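Local atomic coordinates of pseudopodium-enriched atypical kinase 1 (Homo sapiens, PDB entry 6BHC), a protein that is a pseudokinase with an unusual catalytic cleft, dimerises through its kinase fold and probably acts as a signalling scaffold rather than an active tyrosine kinase. Residues Q261-I269 with N294-K303; E306-R314 with Q326-P335. The protein carries 1 engineered substitution. All blocks are in the same frame, centred on the assembly; numbering follows the deposited sequence.

Interaction 1: Q261-I269 with N294-K303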
loop_
_atom_site.group_PDB
_atom_site.type_symbol
_atom_site.label_atom_id
_atom_site.label_comp_id
_atom_site.label_asym_id
_atom_site.label_seq_id
_atom_site.Cartn_x
_atom_site.Cartn_y
_atom_site.Cartn_z
ATOM N N GLN A 261 7.376 42.912 25.203
ATOM C CA GLN A 261 5.937 42.859 25.419
ATOM C C GLN A 261 5.139 42.844 24.122
ATOM O O GLN A 261 3.916 42.665 24.169
ATOM C CB GLN A 261 5.490 44.045 26.277
ATOM C CG GLN A 261 6.076 44.052 27.679
ATOM C CD GLN A 261 5.712 45.306 28.451
ATOM O OE1 GLN A 261 5.221 46.279 27.881
ATOM N NE2 GLN A 261 5.952 45.287 29.759
ATOM N N SER A 262 5.793 43.025 22.972
ATOM C CA SER A 262 5.084 42.976 21.700
ATOM C C SER A 262 4.555 41.582 21.392
ATOM O O SER A 262 3.688 41.439 20.523
ATOM C CB SER A 262 5.994 43.449 20.567
ATOM O OG SER A 262 7.070 42.548 20.366
ATOM N N ARG A 263 5.052 40.556 22.083
ATOM C CA ARG A 263 4.594 39.185 21.901
ATOM C C ARG A 263 3.854 38.658 23.125
ATOM O O ARG A 263 3.677 37.443 23.263
ATOM C CB ARG A 263 5.774 38.276 21.560
ATOM C CG ARG A 263 6.539 38.705 20.322
ATOM C CD ARG A 263 7.678 37.750 20.013
ATOM N NE ARG A 263 8.388 38.140 18.800
ATOM C CZ ARG A 263 8.052 37.738 17.579
ATOM N NH1 ARG A 263 7.016 36.929 17.404
ATOM N NH2 ARG A 263 8.755 38.146 16.530
ATOM N N LEU A 264 3.422 39.543 24.016
ATOM C CA LEU A 264 2.667 39.162 25.199
ATOM C C LEU A 264 1.181 39.392 24.962
ATOM O O LEU A 264 0.780 40.429 24.426
ATOM C CB LEU A 264 3.126 39.955 26.424
ATOM C CG LEU A 264 4.554 39.709 26.907
ATOM C CD1 LEU A 264 4.831 40.519 28.167
ATOM C CD2 LEU A 264 4.783 38.222 27.144
ATOM N N ALA A 265 0.370 38.416 25.363
ATOM C CA ALA A 265 -1.067 38.513 25.175
ATOM C C ALA A 265 -1.627 39.692 25.971
ATOM O O ALA A 265 -1.052 40.095 26.987
ATOM C CB ALA A 265 -1.745 37.213 25.602
ATOM N N PRO A 266 -2.746 40.272 25.525
ATOM C CA PRO A 266 -3.278 41.461 26.214
ATOM C C PRO A 266 -3.625 41.225 27.673
ATOM O O PRO A 266 -3.510 42.156 28.480
ATOM C CB PRO A 266 -4.526 41.810 25.391
ATOM C CG PRO A 266 -4.266 41.226 24.045
ATOM C CD PRO A 266 -3.496 39.965 24.295
ATOM N N GLU A 267 -4.047 40.013 28.044
ATOM C CA GLU A 267 -4.413 39.769 29.436
ATOM C C GLU A 267 -3.201 39.842 30.357
ATOM O O GLU A 267 -3.343 40.164 31.542
ATOM C CB GLU A 267 -5.117 38.417 29.578
ATOM C CG GLU A 267 -4.273 37.204 29.210
ATOM C CD GLU A 267 -4.357 36.849 27.737
ATOM O OE1 GLU A 267 -4.775 37.708 26.932
ATOM O OE2 GLU A 267 -4.010 35.701 27.383
ATOM N N ILE A 268 -2.005 39.563 29.833
ATOM C CA ILE A 268 -0.797 39.659 30.645
ATOM C C ILE A 268 -0.497 41.113 30.998
ATOM O O ILE A 268 0.045 41.401 32.072
ATOM C CB ILE A 268 0.385 38.998 29.909
ATOM C CG1 ILE A 268 0.051 37.545 29.561
ATOM C CG2 ILE A 268 1.653 39.060 30.747
ATOM C CD1 ILE A 268 -0.223 36.675 30.768
ATOM N N ILE A 269 -0.858 42.047 30.121
ATOM C CA ILE A 269 -0.516 43.450 30.331
ATOM C C ILE A 269 -1.551 44.176 31.189
ATOM O O ILE A 269 -1.193 45.078 31.952
ATOM C CB ILE A 269 -0.338 44.151 28.973
ATOM C CG1 ILE A 269 0.616 43.351 28.086
ATOM C CG2 ILE A 269 0.174 45.575 29.162
ATOM C CD1 ILE A 269 0.791 43.927 26.700
ATOM N N ASN A 294 5.297 42.089 12.764
ATOM C CA ASN A 294 4.481 41.843 13.939
ATOM C C ASN A 294 3.349 42.869 13.989
ATOM O O ASN A 294 3.622 44.079 14.006
ATOM C CB ASN A 294 5.349 41.927 15.196
ATOM C CG ASN A 294 4.577 41.658 16.481
ATOM O OD1 ASN A 294 3.390 41.337 16.465
ATOM N ND2 ASN A 294 5.265 41.778 17.611
ATOM N N PRO A 295 2.085 42.436 13.988
ATOM C CA PRO A 295 0.970 43.401 13.943
ATOM C C PRO A 295 1.016 44.449 15.037
ATOM O O PRO A 295 0.527 45.569 14.836
ATOM C CB PRO A 295 -0.267 42.503 14.085
ATOM C CG PRO A 295 0.170 41.177 13.590
ATOM C CD PRO A 295 1.617 41.041 13.948
ATOM N N PHE A 296 1.589 44.120 16.191
ATOM C CA PHE A 296 1.711 45.056 17.297
ATOM C C PHE A 296 2.994 45.871 17.227
ATOM O O PHE A 296 3.280 46.643 18.149
ATOM C CB PHE A 296 1.608 44.299 18.621
ATOM C CG PHE A 296 0.381 43.436 18.714
ATOM C CD1 PHE A 296 -0.817 43.962 19.169
ATOM C CD2 PHE A 296 0.419 42.109 18.316
ATOM C CE1 PHE A 296 -1.950 43.177 19.243
ATOM C CE2 PHE A 296 -0.712 41.318 18.385
ATOM C CZ PHE A 296 -1.898 41.852 18.848
ATOM N N ASP A 297 3.770 45.710 16.156
ATOM C CA ASP A 297 4.838 46.637 15.805
ATOM C C ASP A 297 4.470 47.547 14.643
ATOM O O ASP A 297 4.957 48.681 14.581
ATOM C CB ASP A 297 6.121 45.876 15.451
ATOM C CG ASP A 297 6.798 45.278 16.665
ATOM O OD1 ASP A 297 6.773 45.913 17.739
ATOM O OD2 ASP A 297 7.359 44.169 16.541
ATOM N N GLU A 298 3.627 47.076 13.719
ATOM C CA GLU A 298 3.163 47.932 12.632
ATOM C C GLU A 298 2.109 48.918 13.121
ATOM O O GLU A 298 2.091 50.081 12.697
ATOM C CB GLU A 298 2.615 47.076 11.491
ATOM C CG GLU A 298 2.017 47.864 10.336
ATOM C CD GLU A 298 1.483 46.967 9.238
ATOM O OE1 GLU A 298 1.543 45.730 9.402
ATOM O OE2 GLU A 298 1.006 47.498 8.214
ATOM N N ASN A 299 1.226 48.473 14.017
ATOM C CA ASN A 299 0.207 49.318 14.638
ATOM C C ASN A 299 0.426 49.268 16.147
ATOM O O ASN A 299 -0.299 48.565 16.868
ATOM C CB ASN A 299 -1.200 48.858 14.261
ATOM C CG ASN A 299 -2.232 49.958 14.400
ATOM O OD1 ASN A 299 -2.072 50.882 15.196
ATOM N ND2 ASN A 299 -3.302 49.864 13.617
ATOM N N PRO A 300 1.415 50.011 16.665
ATOM C CA PRO A 300 1.785 49.869 18.082
ATOM C C PRO A 300 0.811 50.537 19.043
ATOM O O PRO A 300 1.220 51.022 20.102
ATOM C CB PRO A 300 3.167 50.537 18.153
ATOM C CG PRO A 300 3.594 50.757 16.720
ATOM C CD PRO A 300 2.327 50.915 15.950
ATOM N N GLU A 301 -0.476 50.568 18.692
ATOM C CA GLU A 301 -1.497 51.118 19.573
ATOM C C GLU A 301 -2.650 50.149 19.801
ATOM O O GLU A 301 -3.694 50.557 20.323
ATOM C CB GLU A 301 -2.027 52.448 19.021
ATOM C CG GLU A 301 -0.988 53.560 19.008
ATOM C CD GLU A 301 -1.547 54.882 18.520
ATOM O OE1 GLU A 301 -2.731 54.919 18.121
ATOM O OE2 GLU A 301 -0.802 55.884 18.536
ATOM N N LEU A 302 -2.490 48.878 19.425
ATOM C CA LEU A 302 -3.525 47.885 19.681
ATOM C C LEU A 302 -3.483 47.376 21.115
ATOM O O LEU A 302 -4.529 47.027 21.675
ATOM C CB LEU A 302 -3.382 46.712 18.709
ATOM C CG LEU A 302 -3.485 47.029 17.216
ATOM C CD1 LEU A 302 -3.197 45.788 16.386
ATOM C CD2 LEU A 302 -4.856 47.595 16.880
ATOM N N LYS A 303 -2.295 47.326 21.724
ATOM C CA LYS A 303 -2.190 46.833 23.094
ATOM C C LYS A 303 -2.738 47.834 24.101
ATOM O O LYS A 303 -3.171 47.440 25.189
ATOM C CB LYS A 303 -0.737 46.495 23.419
ATOM C CG LYS A 303 -0.217 45.273 22.690
ATOM C CD LYS A 303 -1.156 44.093 22.876
ATOM C CE LYS A 303 -0.473 42.791 22.514
ATOM N NZ LYS A 303 0.708 42.552 23.383
#
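Ser262 and Asn294 meet beside the APE motif of the protein-kinase C-lobe (Ala265-Pro266-Glu267), where the chain that follows helix 277-289 turns back past it. The polar contacts centre on Asn294. Its CG lies anti to the backbone N (chi1 -179°), setting the amide over the start of helix 295-298, where OD1 accepts a weak N-cap bond from Phe296 N. ND2 donates to Ser262 O over a long 3.3 Å. That bond is also weak, but nearly straight at 174°. Asparagine suits the place because one flat group both accepts and donates. Ser262 is small enough for its CB to come 3.8 Å from Asp297 OD1, and its OG is bonded to Arg259 O.

Charge enters with Lys303. Bends at chi2 and chi4 fold its chain so that CE lies 3.5 Å above one face of the Phe296 ring, toward the rim, and bring the ammonium among turn carbonyls. NZ is modelled 2.4 Å from Leu264 O, too short to be taken literally, and 3.3 Å from Gln261 O. Ile269 crosses the lysine at about a right angle and sets its CD1 methyl 3.6 Å from the charged Lys303 NZ. Nearby, Arg263 pairs with Glu288, and Glu267 makes with Arg340 the ion pair familiar from the APE glutamate of kinases.

Apolar contact is thinner. Phe296 also meets the ring of Phe280 from helix 277-289, and Pro266 CG approaches Lys303 CE at 4.4 Å.

Interaction 2: E306-R314 with Q326-P335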
loop_
_atom_site.group_PDB
_atom_site.type_symbol
_atom_site.label_atom_id
_atom_site.label_comp_id
_atom_site.label_asym_id
_atom_site.label_seq_id
_atom_site.Cartn_x
_atom_site.Cartn_y
_atom_site.Cartn_z
ATOM N N GLU A 306 -8.637 47.808 23.245
ATOM C CA GLU A 306 -9.232 46.480 23.104
ATOM C C GLU A 306 -9.739 46.383 21.670
ATOM O O GLU A 306 -10.923 46.587 21.390
ATOM C CB GLU A 306 -10.338 46.242 24.136
ATOM C CG GLU A 306 -9.816 46.143 25.564
ATOM C CD GLU A 306 -10.892 45.758 26.560
ATOM O OE1 GLU A 306 -12.074 45.687 26.166
ATOM O OE2 GLU A 306 -10.552 45.524 27.740
ATOM N N TYR A 307 -8.823 46.066 20.760
ATOM C CA TYR A 307 -9.066 46.138 19.329
ATOM C C TYR A 307 -10.103 45.105 18.890
ATOM O O TYR A 307 -10.538 44.241 19.658
ATOM C CB TYR A 307 -7.760 45.929 18.564
ATOM C CG TYR A 307 -6.994 44.699 19.002
ATOM C CD1 TYR A 307 -6.096 44.755 20.062
ATOM C CD2 TYR A 307 -7.172 43.481 18.361
ATOM C CE1 TYR A 307 -5.399 43.635 20.469
ATOM C CE2 TYR A 307 -6.478 42.355 18.761
ATOM C CZ TYR A 307 -5.594 42.438 19.816
ATOM O OH TYR A 307 -4.899 41.321 20.219
ATOM N N THR A 308 -10.497 45.211 17.626
ATOM C CA THR A 308 -11.433 44.296 16.991
ATOM C C THR A 308 -10.762 43.653 15.777
ATOM O O THR A 308 -9.546 43.748 15.586
ATOM C CB THR A 308 -12.722 45.023 16.601
ATOM O OG1 THR A 308 -12.416 46.098 15.705
ATOM C CG2 THR A 308 -13.416 45.581 17.836
ATOM N N ARG A 309 -11.572 42.995 14.945
ATOM C CA ARG A 309 -11.032 42.311 13.775
ATOM C C ARG A 309 -10.573 43.309 12.718
ATOM O O ARG A 309 -9.553 43.093 12.053
ATOM C CB ARG A 309 -12.081 41.356 13.204
ATOM C CG ARG A 309 -11.522 40.115 12.518
ATOM C CD ARG A 309 -11.167 40.372 11.062
ATOM N NE ARG A 309 -10.915 39.125 10.344
ATOM C CZ ARG A 309 -10.658 39.047 9.042
ATOM N NH1 ARG A 309 -10.444 37.867 8.476
ATOM N NH2 ARG A 309 -10.616 40.148 8.304
ATOM N N ALA A 310 -11.308 44.411 12.555
ATOM C CA ALA A 310 -10.968 45.412 11.551
ATOM C C ALA A 310 -9.739 46.231 11.922
ATOM O O ALA A 310 -9.188 46.913 11.050
ATOM C CB ALA A 310 -12.158 46.346 11.318
ATOM N N ASP A 311 -9.297 46.183 13.178
ATOM C CA ASP A 311 -8.125 46.950 13.581
ATOM C C ASP A 311 -6.820 46.258 13.202
ATOM O O ASP A 311 -5.796 46.932 13.038
ATOM C CB ASP A 311 -8.158 47.207 15.088
ATOM C CG ASP A 311 -9.360 48.027 15.516
ATOM O OD1 ASP A 311 -9.711 48.996 14.812
ATOM O OD2 ASP A 311 -9.957 47.697 16.564
ATOM N N LEU A 312 -6.831 44.934 13.060
ATOM C CA LEU A 312 -5.611 44.212 12.738
ATOM C C LEU A 312 -5.170 44.506 11.304
ATOM O O LEU A 312 -6.003 44.720 10.420
ATOM C CB LEU A 312 -5.813 42.709 12.922
ATOM C CG LEU A 312 -5.993 42.215 14.358
ATOM C CD1 LEU A 312 -6.320 40.732 14.380
ATOM C CD2 LEU A 312 -4.745 42.500 15.182
ATOM N N PRO A 313 -3.860 44.529 11.051
ATOM C CA PRO A 313 -3.380 44.747 9.681
ATOM C C PRO A 313 -3.829 43.625 8.755
ATOM O O PRO A 313 -3.891 42.459 9.147
ATOM C CB PRO A 313 -1.855 44.773 9.837
ATOM C CG PRO A 313 -1.622 45.105 11.278
ATOM C CD PRO A 313 -2.755 44.465 12.021
ATOM N N ARG A 314 -4.143 43.993 7.515
ATOM C CA ARG A 314 -4.701 43.051 6.555
ATOM C C ARG A 314 -3.600 42.208 5.926
ATOM O O ARG A 314 -2.579 42.736 5.473
ATOM C CB ARG A 314 -5.475 43.797 5.468
ATOM C CG ARG A 314 -6.552 44.730 5.996
ATOM C CD ARG A 314 -7.734 43.962 6.565
ATOM N NE ARG A 314 -8.681 44.847 7.238
ATOM C CZ ARG A 314 -9.656 45.510 6.623
ATOM N NH1 ARG A 314 -9.817 45.390 5.311
ATOM N NH2 ARG A 314 -10.467 46.293 7.318
ATOM N N GLN A 326 -5.655 34.482 7.343
ATOM C CA GLN A 326 -6.083 35.741 7.944
ATOM C C GLN A 326 -7.125 35.500 9.028
ATOM O O GLN A 326 -7.029 36.051 10.131
ATOM C CB GLN A 326 -6.636 36.675 6.868
ATOM C CG GLN A 326 -7.266 37.947 7.413
ATOM C CD GLN A 326 -6.239 38.980 7.833
ATOM O OE1 GLN A 326 -5.961 39.927 7.097
ATOM N NE2 GLN A 326 -5.675 38.809 9.025
ATOM N N GLN A 327 -8.131 34.673 8.729
ATOM C CA GLN A 327 -9.155 34.364 9.720
ATOM C C GLN A 327 -8.563 33.614 10.906
ATOM O O GLN A 327 -8.957 33.843 12.055
ATOM C CB GLN A 327 -10.281 33.556 9.071
ATOM C CG GLN A 327 -11.400 33.147 10.020
ATOM C CD GLN A 327 -12.238 34.322 10.496
ATOM O OE1 GLN A 327 -12.175 35.418 9.937
ATOM N NE2 GLN A 327 -13.031 34.095 11.536
ATOM N N LEU A 328 -7.607 32.720 10.645
ATOM C CA LEU A 328 -6.967 31.979 11.727
ATOM C C LEU A 328 -6.191 32.909 12.650
ATOM O O LEU A 328 -6.240 32.762 13.876
ATOM C CB LEU A 328 -6.045 30.906 11.148
ATOM C CG LEU A 328 -5.240 30.104 12.169
ATOM C CD1 LEU A 328 -6.178 29.381 13.118
ATOM C CD2 LEU A 328 -4.308 29.124 11.473
ATOM N N ALA A 329 -5.468 33.874 12.078
ATOM C CA ALA A 329 -4.713 34.818 12.896
ATOM C C ALA A 329 -5.641 35.702 13.722
ATOM O O ALA A 329 -5.377 35.950 14.904
ATOM C CB ALA A 329 -3.807 35.671 12.009
ATOM N N SER A 330 -6.732 36.180 13.119
ATOM C CA SER A 330 -7.672 37.026 13.849
ATOM C C SER A 330 -8.259 36.293 15.048
ATOM O O SER A 330 -8.474 36.893 16.107
ATOM C CB SER A 330 -8.785 37.500 12.913
ATOM O OG SER A 330 -8.251 38.163 11.781
ATOM N N CYS A 331 -8.524 34.993 14.901
ATOM C CA CYS A 331 -9.050 34.215 16.018
ATOM C C CYS A 331 -7.988 33.994 17.086
ATOM O O CYS A 331 -8.286 34.043 18.285
ATOM C CB CYS A 331 -9.590 32.876 15.518
ATOM S SG CYS A 331 -11.028 33.006 14.432
ATOM N N LEU A 332 -6.744 33.743 16.671
ATOM C CA LEU A 332 -5.659 33.560 17.624
ATOM C C LEU A 332 -5.268 34.861 18.314
ATOM O O LEU A 332 -4.732 34.820 19.426
ATOM C CB LEU A 332 -4.438 32.959 16.925
ATOM C CG LEU A 332 -4.567 31.522 16.413
ATOM C CD1 LEU A 332 -3.380 31.157 15.532
ATOM C CD2 LEU A 332 -4.688 30.547 17.575
ATOM N N LEU A 333 -5.521 36.008 17.685
ATOM C CA LEU A 333 -5.161 37.303 18.244
ATOM C C LEU A 333 -6.336 37.994 18.921
ATOM O O LEU A 333 -6.282 39.206 19.153
ATOM C CB LEU A 333 -4.574 38.204 17.157
ATOM C CG LEU A 333 -3.233 37.749 16.582
ATOM C CD1 LEU A 333 -2.772 38.702 15.494
ATOM C CD2 LEU A 333 -2.191 37.636 17.685
ATOM N N ASN A 334 -7.391 37.257 19.234
ATOM C CA ASN A 334 -8.525 37.824 19.948
ATOM C C ASN A 334 -8.062 38.331 21.309
ATOM O O ASN A 334 -7.496 37.553 22.091
ATOM C CB ASN A 334 -9.625 36.778 20.111
ATOM C CG ASN A 334 -10.936 37.372 20.597
ATOM O OD1 ASN A 334 -10.964 38.178 21.529
ATOM N ND2 ASN A 334 -12.032 36.975 19.964
ATOM N N PRO A 335 -8.277 39.611 21.634
ATOM C CA PRO A 335 -7.790 40.128 22.922
ATOM C C PRO A 335 -8.471 39.508 24.129
ATOM O O PRO A 335 -7.953 39.644 25.245
ATOM C CB PRO A 335 -8.081 41.632 22.830
ATOM C CG PRO A 335 -9.188 41.745 21.833
ATOM C CD PRO A 335 -8.962 40.644 20.839
#
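Tyr307 packs on Leu333 and Pro335, joining a loop of the kinase C-lobe to the end of helix 322-332. From CB, CG lies between the backbone N and carbonyl carbon (chi1 51°), which swings the ring toward the helix end. Along one edge CD2 and CE2 run over Pro335 CD, the latter at 3.7 Å; on the other, CE1 faces Pro335 CB. The puckered proline sets its C-H bonds against the flat tyrosine face, CG making a CH-pi contact 4.2 Å from the centroid. CZ passes close to the Leu333 carbonyl, and OH donates to Leu333 O over 2.7 Å, tilted 24° from the carbonyl plane. A phenylalanine here lacks the hydroxyl and would probably leave Leu333 O without this donor just past the helix end.

Leu312 lies against the same turn, its CD1 4.1 Å from Leu333 CB. The poorly ordered Arg309 lays CG and CD by Ser330 and gives Gln327 OE1 a weak bond from NH1. Gln326 CG lies 3.4 Å from Arg309 NH1, its amide over one guanidinium face; Ile315 N holds OE1 and the Tyr287 hydroxyl NE2. Ser330 OG, poorly angled toward Arg309 NE, donates instead to Gln326 O, 2.9 Å away.

Overall arrangement
Both contacts lie in the C-lobe of the kinase fold, on the same side of the chain's centre, with centres about 12 Å apart, and they follow one another along the chain. Interaction 1 is the more superficial, with few buried residues and polar and charged side chains reaching backbone carbonyls. Interaction 2 is partly buried and larger, with aromatic, proline and leucine packing at the helix end and a substantial polar part, Arg309 with Gln326 and Ser330, farther along it. Helix 277-289 backs both, Phe280 touching Pro266 of one and Tyr307 and Leu333 of the other. They also touch directly: Phe296 CZ lies 3.3 Å from Tyr307 OH. Arg340, the partner of Glu267, also donates from NE to the backbone O of Asn334.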